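Local coordinates for LEOA (Escherichia coli, PDB 4AUR), which probably binds and hydrolyses GTP as a bacterial member of the dynamin family, at residues E331-E336 against D513-L518; R22-M27 against T561-L566. All blocks are in the same frame, centred on the assembly; numbering follows the deposited sequence.

Interaction 1: E331-E336 against D513-L518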
# COMPACT_ATOMS: atom_id res chain seq x y z
N GLU A 331 6.04 -52.00 -16.88
CA GLU A 331 6.02 -53.10 -15.92
C GLU A 331 5.07 -54.19 -16.37
O GLU A 331 5.39 -55.36 -16.26
CB GLU A 331 5.66 -52.60 -14.52
CG GLU A 331 5.17 -53.65 -13.53
CD GLU A 331 4.98 -53.07 -12.13
OE1 GLU A 331 5.81 -52.24 -11.72
OE2 GLU A 331 4.01 -53.45 -11.44
N LEU A 332 3.90 -53.80 -16.86
CA LEU A 332 2.91 -54.75 -17.35
C LEU A 332 3.35 -55.47 -18.62
O LEU A 332 2.95 -56.60 -18.85
CB LEU A 332 1.58 -54.05 -17.63
CG LEU A 332 0.80 -53.48 -16.47
CD1 LEU A 332 -0.40 -52.70 -16.97
CD2 LEU A 332 0.34 -54.56 -15.53
N ASN A 333 4.16 -54.81 -19.44
CA ASN A 333 4.64 -55.38 -20.68
C ASN A 333 5.70 -56.46 -20.41
O ASN A 333 5.71 -57.51 -21.05
CB ASN A 333 5.17 -54.29 -21.60
CG ASN A 333 5.00 -54.63 -23.08
OD1 ASN A 333 3.89 -54.96 -23.56
ND2 ASN A 333 6.09 -54.53 -23.83
N LEU A 334 6.59 -56.23 -19.45
CA LEU A 334 7.50 -57.29 -19.02
C LEU A 334 6.74 -58.50 -18.48
O LEU A 334 7.04 -59.64 -18.80
CB LEU A 334 8.45 -56.78 -17.94
CG LEU A 334 9.65 -56.04 -18.49
CD1 LEU A 334 10.29 -55.19 -17.40
CD2 LEU A 334 10.66 -57.03 -19.09
N MSE A 335 5.75 -58.24 -17.65
CA MSE A 335 5.04 -59.31 -17.01
C MSE A 335 4.49 -60.22 -18.04
O MSE A 335 4.60 -61.41 -17.91
CB MSE A 335 3.94 -58.72 -16.17
CG MSE A 335 3.60 -59.65 -15.02
SE MSE A 335 2.08 -58.81 -14.13
CE MSE A 335 3.11 -57.39 -13.22
N GLU A 336 3.92 -59.64 -19.10
CA GLU A 336 3.31 -60.40 -20.19
C GLU A 336 4.34 -61.06 -21.07
O GLU A 336 4.13 -62.16 -21.50
CB GLU A 336 2.41 -59.48 -21.03
CG GLU A 336 1.44 -60.20 -21.97
CD GLU A 336 0.70 -59.25 -22.92
OE1 GLU A 336 1.05 -58.06 -23.00
OE2 GLU A 336 -0.25 -59.71 -23.60
N ASP A 513 -6.87 -55.01 -22.32
CA ASP A 513 -7.87 -54.07 -21.89
C ASP A 513 -7.19 -52.82 -21.35
O ASP A 513 -7.40 -51.71 -21.84
CB ASP A 513 -8.77 -54.72 -20.83
CG ASP A 513 -9.41 -56.03 -21.32
OD1 ASP A 513 -9.22 -56.41 -22.51
OD2 ASP A 513 -10.11 -56.69 -20.51
N ILE A 514 -6.34 -53.02 -20.36
CA ILE A 514 -5.66 -51.93 -19.69
C ILE A 514 -4.64 -51.20 -20.56
O ILE A 514 -4.35 -50.06 -20.30
CB ILE A 514 -4.96 -52.44 -18.44
CG1 ILE A 514 -4.44 -51.28 -17.63
CG2 ILE A 514 -3.77 -53.30 -18.79
CD1 ILE A 514 -3.94 -51.76 -16.30
N TYR A 515 -4.08 -51.85 -21.56
CA TYR A 515 -3.20 -51.12 -22.44
C TYR A 515 -4.01 -50.10 -23.26
O TYR A 515 -3.49 -49.03 -23.56
CB TYR A 515 -2.45 -52.04 -23.40
CG TYR A 515 -1.41 -52.99 -22.81
CD1 TYR A 515 -0.78 -52.75 -21.59
CD2 TYR A 515 -1.03 -54.13 -23.52
CE1 TYR A 515 0.18 -53.62 -21.10
CE2 TYR A 515 -0.08 -55.00 -23.04
CZ TYR A 515 0.53 -54.74 -21.83
OH TYR A 515 1.49 -55.63 -21.38
N ASP A 516 -5.25 -50.43 -23.60
CA ASP A 516 -6.13 -49.53 -24.36
C ASP A 516 -6.44 -48.26 -23.58
O ASP A 516 -6.69 -47.21 -24.17
CB ASP A 516 -7.46 -50.21 -24.72
CG ASP A 516 -7.31 -51.39 -25.69
OD1 ASP A 516 -6.48 -51.31 -26.62
OD2 ASP A 516 -8.03 -52.41 -25.52
N VAL A 517 -6.43 -48.37 -22.26
CA VAL A 517 -6.72 -47.25 -21.38
C VAL A 517 -5.51 -46.35 -21.24
O VAL A 517 -5.63 -45.13 -21.22
CB VAL A 517 -7.14 -47.75 -20.01
CG1 VAL A 517 -7.42 -46.59 -19.07
CG2 VAL A 517 -8.37 -48.63 -20.17
N LEU A 518 -4.34 -46.96 -21.14
CA LEU A 518 -3.09 -46.25 -20.97
C LEU A 518 -2.60 -45.68 -22.27
O LEU A 518 -1.73 -44.84 -22.28
CB LEU A 518 -2.01 -47.17 -20.41
CG LEU A 518 -2.19 -47.76 -19.01
CD1 LEU A 518 -0.97 -48.60 -18.67
CD2 LEU A 518 -2.41 -46.71 -17.94
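L332 and Y515 mark the nearest backbone approach between two antiparallel helices whose local axes are 11.7 Å apart and inclined at 155°, a rather wide spacing that long side chains have to bridge. The two helices, 275-343 and 489-518, belong to the elongated helical bundle of the dynamin-like fold, and this crossing lies far out along it, its centre about 57 Å from the centre of the chain. Y515 does most of the bridging. With CG anti to its own carbonyl carbon (chi1 -68°), its ring reaches across to the backbone of 331-336. One ring edge lies against L332, whose CB is 3.8 Å from Y515 CE1, and F329, one turn earlier on helix 275-343, makes an edge-to-face contact with the same ring. Beside this, L332 and I514 meet tip to tip, with L332 CD1 3.7 Å from I514 CD1. L518 adds a looser methyl contact to the same leucine branch. The contact is thus apolar on the L332 side and polar where the phenol ends. There the hydroxyl sits close to the carbonyl of L332, while the N333 side chain crosses that of Y515 at about a right angle near the hydroxyl, its OD1 3.3 Å from Y515 OH without a hydrogen bond between them. Helix 368-408 closes over part of this patch, S377 touching L332 and V378 touching I514. E336 is the one residue that takes a hydrogen bond across the two segments: its side chain is extended, with CG anti to the backbone N, and also touches K508 and F511 of helix 489-518. Y515 OH donates to E336 OE1 over 3.0 Å, meeting OE1 on its anti side, 30° out of the carboxylate plane.

Interaction 2: R22-M27 against T561-L566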
# COMPACT_ATOMS: atom_id res chain seq x y z
N ARG A 22 -6.15 21.39 -6.35
CA ARG A 22 -7.14 21.24 -7.43
C ARG A 22 -6.90 20.00 -8.26
O ARG A 22 -7.83 19.32 -8.63
CB ARG A 22 -7.14 22.47 -8.33
CG ARG A 22 -8.54 22.93 -8.68
CD ARG A 22 -8.56 24.35 -9.21
NE ARG A 22 -7.77 24.49 -10.42
CZ ARG A 22 -7.68 25.59 -11.14
NH1 ARG A 22 -8.35 26.69 -10.80
NH2 ARG A 22 -6.93 25.59 -12.22
N GLY A 23 -5.64 19.71 -8.55
CA GLY A 23 -5.27 18.53 -9.31
C GLY A 23 -5.57 17.27 -8.54
O GLY A 23 -5.95 16.26 -9.11
N MSE A 24 -5.42 17.34 -7.23
CA MSE A 24 -5.61 16.17 -6.40
C MSE A 24 -7.08 15.92 -6.36
O MSE A 24 -7.49 14.76 -6.35
CB MSE A 24 -5.03 16.38 -5.00
CG MSE A 24 -3.52 16.27 -5.03
SE MSE A 24 -2.88 16.30 -3.16
CE MSE A 24 -1.84 17.96 -3.10
N LEU A 25 -7.89 16.98 -6.38
CA LEU A 25 -9.36 16.84 -6.37
C LEU A 25 -9.92 16.22 -7.63
O LEU A 25 -10.84 15.42 -7.57
CB LEU A 25 -10.02 18.18 -6.20
CG LEU A 25 -9.95 18.69 -4.76
CD1 LEU A 25 -10.08 20.21 -4.71
CD2 LEU A 25 -11.01 18.03 -3.90
N GLU A 26 -9.38 16.62 -8.77
CA GLU A 26 -9.77 16.01 -10.04
C GLU A 26 -9.57 14.49 -10.04
O GLU A 26 -10.33 13.77 -10.68
CB GLU A 26 -8.96 16.61 -11.19
CG GLU A 26 -9.27 18.06 -11.52
CD GLU A 26 -8.50 18.56 -12.74
OE1 GLU A 26 -7.34 18.15 -12.95
OE2 GLU A 26 -9.07 19.40 -13.49
N MSE A 27 -8.54 14.00 -9.35
CA MSE A 27 -8.24 12.57 -9.35
C MSE A 27 -9.17 11.85 -8.43
O MSE A 27 -9.65 10.79 -8.80
CB MSE A 27 -6.81 12.32 -8.95
CG MSE A 27 -5.88 12.90 -10.00
SE MSE A 27 -5.92 11.87 -11.68
CE MSE A 27 -7.31 12.82 -12.70
N THR A 561 -0.68 7.31 -9.52
CA THR A 561 0.60 7.72 -10.00
C THR A 561 0.60 9.23 -10.07
O THR A 561 1.55 9.88 -9.65
CB THR A 561 0.86 7.14 -11.39
OG1 THR A 561 0.91 5.71 -11.31
CG2 THR A 561 2.20 7.65 -11.94
N GLN A 562 -0.50 9.77 -10.60
CA GLN A 562 -0.72 11.21 -10.69
C GLN A 562 -0.83 11.86 -9.32
O GLN A 562 -0.27 12.88 -9.08
CB GLN A 562 -1.98 11.47 -11.48
CG GLN A 562 -2.28 12.92 -11.79
CD GLN A 562 -1.29 13.55 -12.76
OE1 GLN A 562 -1.29 14.77 -12.91
NE2 GLN A 562 -0.46 12.74 -13.42
N LEU A 563 -1.57 11.25 -8.41
CA LEU A 563 -1.67 11.77 -7.05
C LEU A 563 -0.31 11.83 -6.39
O LEU A 563 0.02 12.81 -5.75
CB LEU A 563 -2.62 10.91 -6.20
CG LEU A 563 -4.11 11.08 -6.51
CD1 LEU A 563 -4.94 9.97 -5.87
CD2 LEU A 563 -4.60 12.46 -6.07
N ALA A 564 0.49 10.78 -6.55
CA ALA A 564 1.78 10.78 -5.90
C ALA A 564 2.63 11.95 -6.41
O ALA A 564 3.34 12.61 -5.64
CB ALA A 564 2.48 9.45 -6.11
N GLN A 565 2.52 12.21 -7.71
CA GLN A 565 3.18 13.34 -8.31
C GLN A 565 2.72 14.65 -7.71
O GLN A 565 3.54 15.54 -7.44
CB GLN A 565 2.92 13.34 -9.81
CG GLN A 565 3.42 14.57 -10.52
CD GLN A 565 3.45 14.39 -12.03
OE1 GLN A 565 2.86 15.20 -12.77
NE2 GLN A 565 4.13 13.33 -12.49
N LEU A 566 1.43 14.79 -7.49
CA LEU A 566 0.89 16.06 -7.04
C LEU A 566 1.26 16.34 -5.60
O LEU A 566 1.23 17.47 -5.13
CB LEU A 566 -0.63 16.08 -7.20
CG LEU A 566 -1.09 16.08 -8.67
CD1 LEU A 566 -2.55 15.70 -8.77
CD2 LEU A 566 -0.85 17.42 -9.33
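The backbones of helices 3-30 and 547-567 come nearest at M24 and L563, their CA atoms 5.9 Å apart. The local axes run antiparallel at 164° with 9.5 Å between them, so elements from the two ends of the chain lie side by side. No hydrogen bond crosses; the contact is made of aliphatic groups and the two selenomethionines M24 and M27. M24 can be followed outward. Its CB lies 4.1 Å from L563 CD2, a methyl that also approaches the main-chain O of M24. Because CG stands anti to the carbonyl carbon (chi1 -76°), the chain then turns along L566, and M24 CG reaches L566 CB at 3.6 Å. From there SE carries the chain past the leucine, the two side chains sliding by each other in opposite directions, until a bend at the last torsion sets M24 CE 3.7 Å from L566 O. G23, one residue earlier, has no side chain, and L566 CD1 settles directly on its main-chain carbonyl group. One turn further on, M27 packs by its CB against L563 CD2 at 3.6 Å. Its chain bends at chi2, bringing SE alongside the aliphatic part of Q562, the two side chains crossing obliquely with M27 SE 3.8 Å from Q562 CG; beyond SE the chain leads away. L563 thus touches both selenomethionines through one methyl, CD2. A third helix, 275-343, covers one side of the pair, with V282 against M24 and V286 against L563, making this a small helical bundle. The other side of helix 3-30 faces helix 38-51, where L39 touches both R22 and L25 and T43 is hydrogen-bonded to R22; helix 38-51 leads in turn into strand 54-60 of the sheet that probably forms the GTPase core.

Both contacts join antiparallel helices and share one element, helix 275-343: it supplies residues 331-336 to interaction 1 and, much earlier along its length, V282 and V286 flank interaction 2. The centres of the two contacts are about 69 Å apart and they do not touch. Interaction 2 is partly buried near the middle of the chain, pairs helices from its two ends and is mainly apolar, with no hydrogen bond across it, at close axis spacing. Interaction 1 is a surface contact on the distant part of the helical extension, its segments 176 residues apart in sequence; its wider gap is spanned by a tyrosine, and a tyrosine-carboxylate hydrogen bond is added to the methyl contacts.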